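Local structure of putative low molecular weight protein-tyrosine-phosphatase slr0328 (Synechocystis sp., 5O7B) at residues R65-S70 and E147-L152; S27-N32 and D151-A156. The protein probably removes phosphate from phosphotyrosine residues of proteins, releasing inorganic phosphate. All coordinates share one frame; numbering follows the deposited sequence.

Interaction 1: residues R65-S70 and E147-L152; sequences RRMTES and EHVIDL
Met-67 carries the whole apolar contact between these segments, its thioether lying against Val-149 and Ile-150 of helix 143-156. The methyl Met-67 CE meets Val-149 CG1 at 3.6 Å and stands 4.0 Å from Val-149 CB, the two side chains lying nearly perpendicular. The sulfur touches the second partner: Met-67 SD is 3.9 Å from Ile-150 CD1, and here the two side chains run antiparallel alongside one another. Met-67 can serve both because CG stands anti to the backbone N (chi1 178°), reaching out from helix 65-68, while bends at chi2 and chi3 (59° and 86°) turn CE aside to the valine and leave the sulfur beside the isoleucine. All three side chains are buried, and no hydrogen bond joins the segments.

In the low molecular weight tyrosine phosphatase fold this packing sets the short helix 65-68 against the last modelled helix, close to the catalytic centre: the side chain of Val-149 lies about 4 Å from that of Arg-26, an active-site residue by similarity. Phe-146 of the same helix as Val-149 also touches Met-67, as does Ala-29, which brings helix 26-37 into the apolar cluster.

The polar bonds do not cross between the segments. Thr-68 OG1 donates to Arg-65 O at 2.9 Å, from above the carbonyl plane, and Glu-69 N bonds to Arg-65 O at 3.2 Å, so two donors from the C-terminal end of the short helix share one oxygen. On the other helix Asp-151 forms a salt bridge through OD1 with Lys-72, which the Ile-150 side chain also touches.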
ATOM      1  N   ARG A  65      13.263  -3.416   3.412  1.00 41.32           N
ATOM      2  CA  ARG A  65      13.671  -4.747   3.851  1.00 41.93           C
ATOM      3  C   ARG A  65      12.790  -5.286   4.963  1.00 40.54           C
ATOM      4  O   ARG A  65      12.547  -6.497   5.030  1.00 37.27           O
ATOM      5  CB  ARG A  65      15.128  -4.708   4.315  1.00 42.82           C
ATOM      6  CG  ARG A  65      16.131  -4.417   3.198  1.00 67.11           C
ATOM      7  N   ARG A  66      12.314  -4.412   5.850  1.00 33.46           N
ATOM      8  CA  ARG A  66      11.453  -4.859   6.937  1.00 33.50           C
ATOM      9  C   ARG A  66      10.084  -5.271   6.423  1.00 34.83           C
ATOM     10  O   ARG A  66       9.494  -6.232   6.927  1.00 30.89           O
ATOM     11  CB  ARG A  66      11.322  -3.757   7.988  1.00 35.27           C
ATOM     12  CG  ARG A  66      12.622  -3.407   8.673  1.00 33.32           C
ATOM     13  CD  ARG A  66      12.498  -2.130   9.474  1.00 33.41           C
ATOM     14  NE  ARG A  66      12.423  -0.957   8.606  1.00 35.87           N
ATOM     15  CZ  ARG A  66      12.133   0.269   9.027  1.00 29.45           C
ATOM     16  NH1 ARG A  66      11.890   0.500  10.312  1.00 25.49           N
ATOM     17  NH2 ARG A  66      12.081   1.268   8.157  1.00 34.29           N
ATOM     18  N   MET A  67       9.556  -4.555   5.426  1.00 31.43           N
ATOM     19  CA  MET A  67       8.216  -4.862   4.937  1.00 37.33           C
ATOM     20  C   MET A  67       8.205  -6.144   4.113  1.00 36.82           C
ATOM     21  O   MET A  67       7.227  -6.895   4.146  1.00 36.56           O
ATOM     22  CB  MET A  67       7.666  -3.691   4.122  1.00 31.84           C
ATOM     23  CG  MET A  67       6.281  -3.937   3.521  1.00 34.56           C
ATOM     24  SD  MET A  67       4.972  -4.309   4.723  1.00 33.00           S
ATOM     25  CE  MET A  67       4.458  -2.655   5.159  1.00 31.93           C
ATOM     26  N   THR A  68       9.279  -6.414   3.364  1.00 35.07           N
ATOM     27  CA  THR A  68       9.364  -7.696   2.671  1.00 37.42           C
ATOM     28  C   THR A  68       9.440  -8.844   3.669  1.00 36.05           C
ATOM     29  O   THR A  68       8.813  -9.889   3.468  1.00 39.08           O
ATOM     30  CB  THR A  68      10.564  -7.732   1.721  1.00 41.34           C
ATOM     31  OG1 THR A  68      11.780  -7.672   2.477  1.00 56.01           O
ATOM     32  CG2 THR A  68      10.519  -6.583   0.723  1.00 37.67           C
ATOM     33  N   GLU A  69      10.182  -8.655   4.761  1.00 40.58           N
ATOM     34  CA  GLU A  69      10.259  -9.640   5.839  1.00 41.32           C
ATOM     35  C   GLU A  69       8.905  -9.770   6.524  1.00 44.22           C
ATOM     36  O   GLU A  69       8.469  -8.838   7.207  1.00 45.57           O
ATOM     37  CB  GLU A  69      11.328  -9.231   6.853  1.00 37.50           C
ATOM     38  CG  GLU A  69      11.520 -10.232   8.004  1.00 35.41           C
ATOM     39  CD  GLU A  69      12.285  -9.658   9.182  1.00 47.86           C
ATOM     40  OE1 GLU A  69      12.199 -10.220  10.302  1.00 56.31           O
ATOM     41  OE2 GLU A  69      12.976  -8.636   8.992  1.00 64.47           O
ATOM     42  N   SER A  70       8.243 -10.919   6.348  1.00 36.82           N
ATOM     43  CA  SER A  70       7.062 -11.276   7.145  1.00 71.24           C
ATOM     44  C   SER A  70       6.434 -12.575   6.640  1.00 62.55           C
ATOM     45  O   SER A  70       6.961 -13.217   5.727  1.00 52.45           O
ATOM     46  CB  SER A  70       6.001 -10.153   7.166  1.00 47.53           C
ATOM     47  OG  SER A  70       5.130 -10.201   6.063  1.00 45.70           O
ATOM     48  N   GLU A 147       3.213  -4.926  10.736  1.00 32.32           N
ATOM     49  CA  GLU A 147       2.114  -5.881  10.744  1.00 31.12           C
ATOM     50  C   GLU A 147       0.772  -5.162  10.737  1.00 29.84           C
ATOM     51  O   GLU A 147      -0.179  -5.635  10.105  1.00 26.94           O
ATOM     52  CB  GLU A 147       2.218  -6.821  11.953  1.00 31.88           C
ATOM     53  CG  GLU A 147       3.595  -7.405  12.193  1.00 34.36           C
ATOM     54  CD  GLU A 147       3.707  -8.838  11.761  1.00 34.31           C
ATOM     55  OE1 GLU A 147       2.790  -9.332  11.092  1.00 34.73           O
ATOM     56  OE2 GLU A 147       4.719  -9.483  12.085  1.00 41.50           O
ATOM     57  N   HIS A 148       0.679  -4.007  11.415  1.00 31.01           N
ATOM     58  CA  HIS A 148      -0.569  -3.246  11.391  1.00 27.75           C
ATOM     59  C   HIS A 148      -0.909  -2.790   9.984  1.00 28.41           C
ATOM     60  O   HIS A 148      -2.075  -2.833   9.582  1.00 31.47           O
ATOM     61  CB  HIS A 148      -0.512  -2.034  12.328  1.00 35.54           C
ATOM     62  CG  HIS A 148      -1.869  -1.547  12.760  1.00 44.89           C
ATOM     63  ND1 HIS A 148      -2.345  -0.291  12.454  1.00 52.04           N
ATOM     64  CD2 HIS A 148      -2.855  -2.156  13.463  1.00 54.26           C
ATOM     65  CE1 HIS A 148      -3.562  -0.142  12.956  1.00 44.96           C
ATOM     66  NE2 HIS A 148      -3.895  -1.260  13.575  1.00 50.82           N
ATOM     67  N   VAL A 149       0.092  -2.332   9.227  1.00 29.93           N
ATOM     68  CA  VAL A 149      -0.137  -1.994   7.822  1.00 30.90           C
ATOM     69  C   VAL A 149      -0.773  -3.175   7.098  1.00 27.26           C
ATOM     70  O   VAL A 149      -1.777  -3.027   6.393  1.00 30.06           O
ATOM     71  CB  VAL A 149       1.179  -1.558   7.151  1.00 29.50           C
ATOM     72  CG1 VAL A 149       1.024  -1.528   5.643  1.00 24.80           C
ATOM     73  CG2 VAL A 149       1.627  -0.196   7.673  1.00 28.87           C
ATOM     74  N   ILE A 150      -0.221  -4.371   7.299  1.00 28.38           N
ATOM     75  CA  ILE A 150      -0.765  -5.555   6.639  1.00 29.95           C
ATOM     76  C   ILE A 150      -2.180  -5.844   7.125  1.00 30.14           C
ATOM     77  O   ILE A 150      -3.069  -6.172   6.327  1.00 27.21           O
ATOM     78  CB  ILE A 150       0.170  -6.760   6.849  1.00 32.63           C
ATOM     79  CG1 ILE A 150       1.587  -6.417   6.373  1.00 30.16           C
ATOM     80  CG2 ILE A 150      -0.380  -8.005   6.158  1.00 30.75           C
ATOM     81  CD1 ILE A 150       1.793  -6.579   4.872  1.00 30.18           C
ATOM     82  N   ASP A 151      -2.412  -5.724   8.436  1.00 32.97           N
ATOM     83  CA  ASP A 151      -3.747  -5.916   8.998  1.00 30.78           C
ATOM     84  C   ASP A 151      -4.775  -5.013   8.330  1.00 31.92           C
ATOM     85  O   ASP A 151      -5.902  -5.441   8.041  1.00 29.76           O
ATOM     86  CB  ASP A 151      -3.726  -5.638  10.500  1.00 33.13           C
ATOM     87  CG  ASP A 151      -2.822  -6.577  11.258  1.00 30.58           C
ATOM     88  OD1 ASP A 151      -2.491  -7.648  10.717  1.00 34.77           O
ATOM     89  OD2 ASP A 151      -2.444  -6.234  12.400  1.00 34.15           O
ATOM     90  N   LEU A 152      -4.411  -3.748   8.101  1.00 32.34           N
ATOM     91  CA  LEU A 152      -5.347  -2.801   7.506  1.00 37.96           C
ATOM     92  C   LEU A 152      -5.596  -3.117   6.041  1.00 32.56           C
ATOM     93  O   LEU A 152      -6.722  -2.942   5.556  1.00 30.83           O
ATOM     94  CB  LEU A 152      -4.831  -1.362   7.678  1.00 32.48           C
ATOM     95  CG  LEU A 152      -4.522  -0.975   9.133  1.00 36.42           C
ATOM     96  CD1 LEU A 152      -3.922   0.412   9.299  1.00 38.34           C
ATOM     97  CD2 LEU A 152      -5.770  -1.083   9.964  1.00 50.26           C
TER

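Interaction 2: residues S27-N32 and D151-A156; sequences SPAAEN and DLLEDA
Helix 26-37, which follows the phosphate-binding loop in this phosphatase family, packs here against helix 143-156 through a leucine set on two successive alanines. Leu-153 points toward Ala-29 and Ala-30, and both its methyls lie on Ala-30, while CD1 alone also reaches Ala-29. Leu-153 CD1 lies 3.8 Å from Ala-29 CB, and the same methyl comes within 3.4 Å of Ala-30 N, so it rests on the backbone of the helix as well as on side chains. The other branch, Leu-153 CD2, meets Ala-30 CB at 3.7 Å. With CG anti to the carbonyl carbon (chi1 -69°), the isobutyl group extends from its own helix onto the alanine pair. The small side chains let the helices come close: the CA atoms of Ala-30 and Leu-153 are 6.1 Å apart. Phe-18 of strand 17-20 also touches Ala-30, which ties this interface to the parallel sheet, whereas Asp-155 is held by backbone N atoms of Glu-128, Lys-129 and Phe-130. Replacing Leu-153 by an alanine would remove both methyls, and Ala-30, with the backbone around its N, would probably lose its packing partner across a gap between the helices. With no hydrogen bond across it, the contact rests on the close fit of buried apolar groups, on a helix that begins at Arg-26, an active-site residue by similarity.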
ATOM      1  N   SER A  27       2.301   1.150  -0.104  1.00 25.31           N
ATOM      2  CA  SER A  27       1.662   0.785  -1.369  1.00 23.16           C
ATOM      3  C   SER A  27       2.273  -0.461  -2.015  1.00 25.01           C
ATOM      4  O   SER A  27       1.542  -1.210  -2.684  1.00 24.20           O
ATOM      5  CB  SER A  27       1.682   1.963  -2.351  1.00 24.39           C
ATOM      6  OG  SER A  27       2.971   2.230  -2.853  1.00 26.58           O
ATOM      7  N   PRO A  28       3.579  -0.740  -1.857  1.00 24.64           N
ATOM      8  CA  PRO A  28       4.070  -2.059  -2.294  1.00 24.34           C
ATOM      9  C   PRO A  28       3.395  -3.205  -1.572  1.00 26.36           C
ATOM     10  O   PRO A  28       3.156  -4.257  -2.175  1.00 23.26           O
ATOM     11  CB  PRO A  28       5.571  -2.001  -1.978  1.00 25.22           C
ATOM     12  CG  PRO A  28       5.901  -0.575  -2.003  1.00 24.74           C
ATOM     13  CD  PRO A  28       4.699   0.139  -1.469  1.00 24.93           C
ATOM     14  N   ALA A  29       3.095  -3.038  -0.281  1.00 24.98           N
ATOM     15  CA  ALA A  29       2.338  -4.063   0.426  1.00 25.52           C
ATOM     16  C   ALA A  29       0.916  -4.148  -0.113  1.00 24.95           C
ATOM     17  O   ALA A  29       0.401  -5.247  -0.354  1.00 23.38           O
ATOM     18  CB  ALA A  29       2.334  -3.778   1.929  1.00 23.30           C
ATOM     19  N   ALA A  30       0.273  -2.994  -0.324  1.00 25.90           N
ATOM     20  CA  ALA A  30      -1.081  -2.987  -0.870  1.00 24.49           C
ATOM     21  C   ALA A  30      -1.143  -3.713  -2.203  1.00 23.35           C
ATOM     22  O   ALA A  30      -2.095  -4.453  -2.472  1.00 26.46           O
ATOM     23  CB  ALA A  30      -1.579  -1.550  -1.025  1.00 25.82           C
ATOM     24  N   GLU A  31      -0.135  -3.511  -3.051  1.00 27.60           N
ATOM     25  CA  GLU A  31      -0.133  -4.131  -4.370  1.00 24.05           C
ATOM     26  C   GLU A  31      -0.058  -5.647  -4.277  1.00 27.49           C
ATOM     27  O   GLU A  31      -0.698  -6.355  -5.064  1.00 28.54           O
ATOM     28  CB  GLU A  31       1.031  -3.596  -5.200  1.00 25.20           C
ATOM     29  CG  GLU A  31       1.146  -4.237  -6.574  1.00 28.37           C
ATOM     30  CD  GLU A  31       2.429  -3.854  -7.277  1.00 29.28           C
ATOM     31  OE1 GLU A  31       3.243  -3.129  -6.670  1.00 31.16           O
ATOM     32  OE2 GLU A  31       2.617  -4.262  -8.438  1.00 31.16           O
ATOM     33  N   ASN A  32       0.729  -6.172  -3.340  1.00 28.49           N
ATOM     34  CA  ASN A  32       0.831  -7.622  -3.266  1.00 30.72           C
ATOM     35  C   ASN A  32      -0.372  -8.241  -2.565  1.00 31.57           C
ATOM     36  O   ASN A  32      -0.812  -9.331  -2.946  1.00 30.75           O
ATOM     37  CB  ASN A  32       2.114  -8.051  -2.570  1.00 31.34           C
ATOM     38  N   ASP A 151      -2.412  -5.724   8.436  1.00 32.97           N
ATOM     39  CA  ASP A 151      -3.747  -5.916   8.998  1.00 30.78           C
ATOM     40  C   ASP A 151      -4.775  -5.013   8.330  1.00 31.92           C
ATOM     41  O   ASP A 151      -5.902  -5.441   8.041  1.00 29.76           O
ATOM     42  CB  ASP A 151      -3.726  -5.638  10.500  1.00 33.13           C
ATOM     43  CG  ASP A 151      -2.822  -6.577  11.258  1.00 30.58           C
ATOM     44  OD1 ASP A 151      -2.491  -7.648  10.717  1.00 34.77           O
ATOM     45  OD2 ASP A 151      -2.444  -6.234  12.400  1.00 34.15           O
ATOM     46  N   LEU A 152      -4.411  -3.748   8.101  1.00 32.34           N
ATOM     47  CA  LEU A 152      -5.347  -2.801   7.506  1.00 37.96           C
ATOM     48  C   LEU A 152      -5.596  -3.117   6.041  1.00 32.56           C
ATOM     49  O   LEU A 152      -6.722  -2.942   5.556  1.00 30.83           O
ATOM     50  CB  LEU A 152      -4.831  -1.362   7.678  1.00 32.48           C
ATOM     51  CG  LEU A 152      -4.522  -0.975   9.133  1.00 36.42           C
ATOM     52  CD1 LEU A 152      -3.922   0.412   9.299  1.00 38.34           C
ATOM     53  CD2 LEU A 152      -5.770  -1.083   9.964  1.00 50.26           C
ATOM     54  N   LEU A 153      -4.570  -3.599   5.330  1.00 25.11           N
ATOM     55  CA  LEU A 153      -4.715  -3.897   3.913  1.00 29.07           C
ATOM     56  C   LEU A 153      -5.465  -5.198   3.672  1.00 27.24           C
ATOM     57  O   LEU A 153      -6.179  -5.314   2.674  1.00 28.22           O
ATOM     58  CB  LEU A 153      -3.343  -3.942   3.237  1.00 24.23           C
ATOM     59  CG  LEU A 153      -2.645  -2.583   3.139  1.00 28.70           C
ATOM     60  CD1 LEU A 153      -1.208  -2.735   2.686  1.00 32.58           C
ATOM     61  CD2 LEU A 153      -3.400  -1.639   2.212  1.00 27.88           C
ATOM     62  N   GLU A 154      -5.328  -6.179   4.562  1.00 28.26           N
ATOM     63  CA  GLU A 154      -6.144  -7.379   4.435  1.00 28.49           C
ATOM     64  C   GLU A 154      -7.623  -7.070   4.671  1.00 28.09           C
ATOM     65  O   GLU A 154      -8.489  -7.671   4.028  1.00 29.83           O
ATOM     66  CB  GLU A 154      -5.629  -8.468   5.384  1.00 29.10           C
ATOM     67  CG  GLU A 154      -4.314  -9.100   4.907  1.00 29.59           C
ATOM     68  CD  GLU A 154      -3.779 -10.208   5.813  1.00 33.03           C
ATOM     69  OE1 GLU A 154      -3.944 -10.130   7.049  1.00 25.62           O
ATOM     70  OE2 GLU A 154      -3.172 -11.160   5.275  1.00 32.06           O
ATOM     71  N   ASP A 155      -7.929  -6.117   5.555  1.00 28.31           N
ATOM     72  CA  ASP A 155      -9.305  -5.644   5.714  1.00 28.65           C
ATOM     73  C   ASP A 155      -9.769  -4.886   4.469  1.00 31.60           C
ATOM     74  O   ASP A 155     -10.785  -5.237   3.854  1.00 28.51           O
ATOM     75  CB  ASP A 155      -9.398  -4.763   6.971  1.00 30.22           C
ATOM     76  CG  ASP A 155     -10.794  -4.177   7.206  1.00 33.34           C
ATOM     77  OD1 ASP A 155     -11.769  -4.603   6.554  1.00 30.58           O
ATOM     78  OD2 ASP A 155     -10.912  -3.269   8.060  1.00 29.30           O
ATOM     79  N   ALA A 156      -9.023  -3.848   4.070  1.00 30.27           N
ATOM     80  CA  ALA A 156      -9.475  -2.954   3.003  1.00 29.84           C
ATOM     81  C   ALA A 156      -9.523  -3.653   1.648  1.00 30.04           C
ATOM     82  O   ALA A 156     -10.479  -3.472   0.883  1.00 27.57           O
ATOM     83  CB  ALA A 156      -8.567  -1.726   2.929  1.00 26.61           C
TER

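Overall arrangement
Both interactions are buried and apolar, and both rest on helix 143-156: interaction 1 uses residues 147-152, interaction 2 the overlapping 151-156. Their centres lie 9 Å apart and they join directly at Ala-29, whose CB is 3.9 Å from Met-67 SD and 4.1 Å from Ile-150 CD1. Interaction 2 sits nearer the centre of the chain, about 5 Å away against 10 Å, and brings two longer helices together over short alanines. Interaction 1, farther out, spans to a short helix with one long, bent methionine and buries more surface, 163 against 112 Å². Charged groups lie around these cores, and Glu-154 forms a salt bridge with Lys-72.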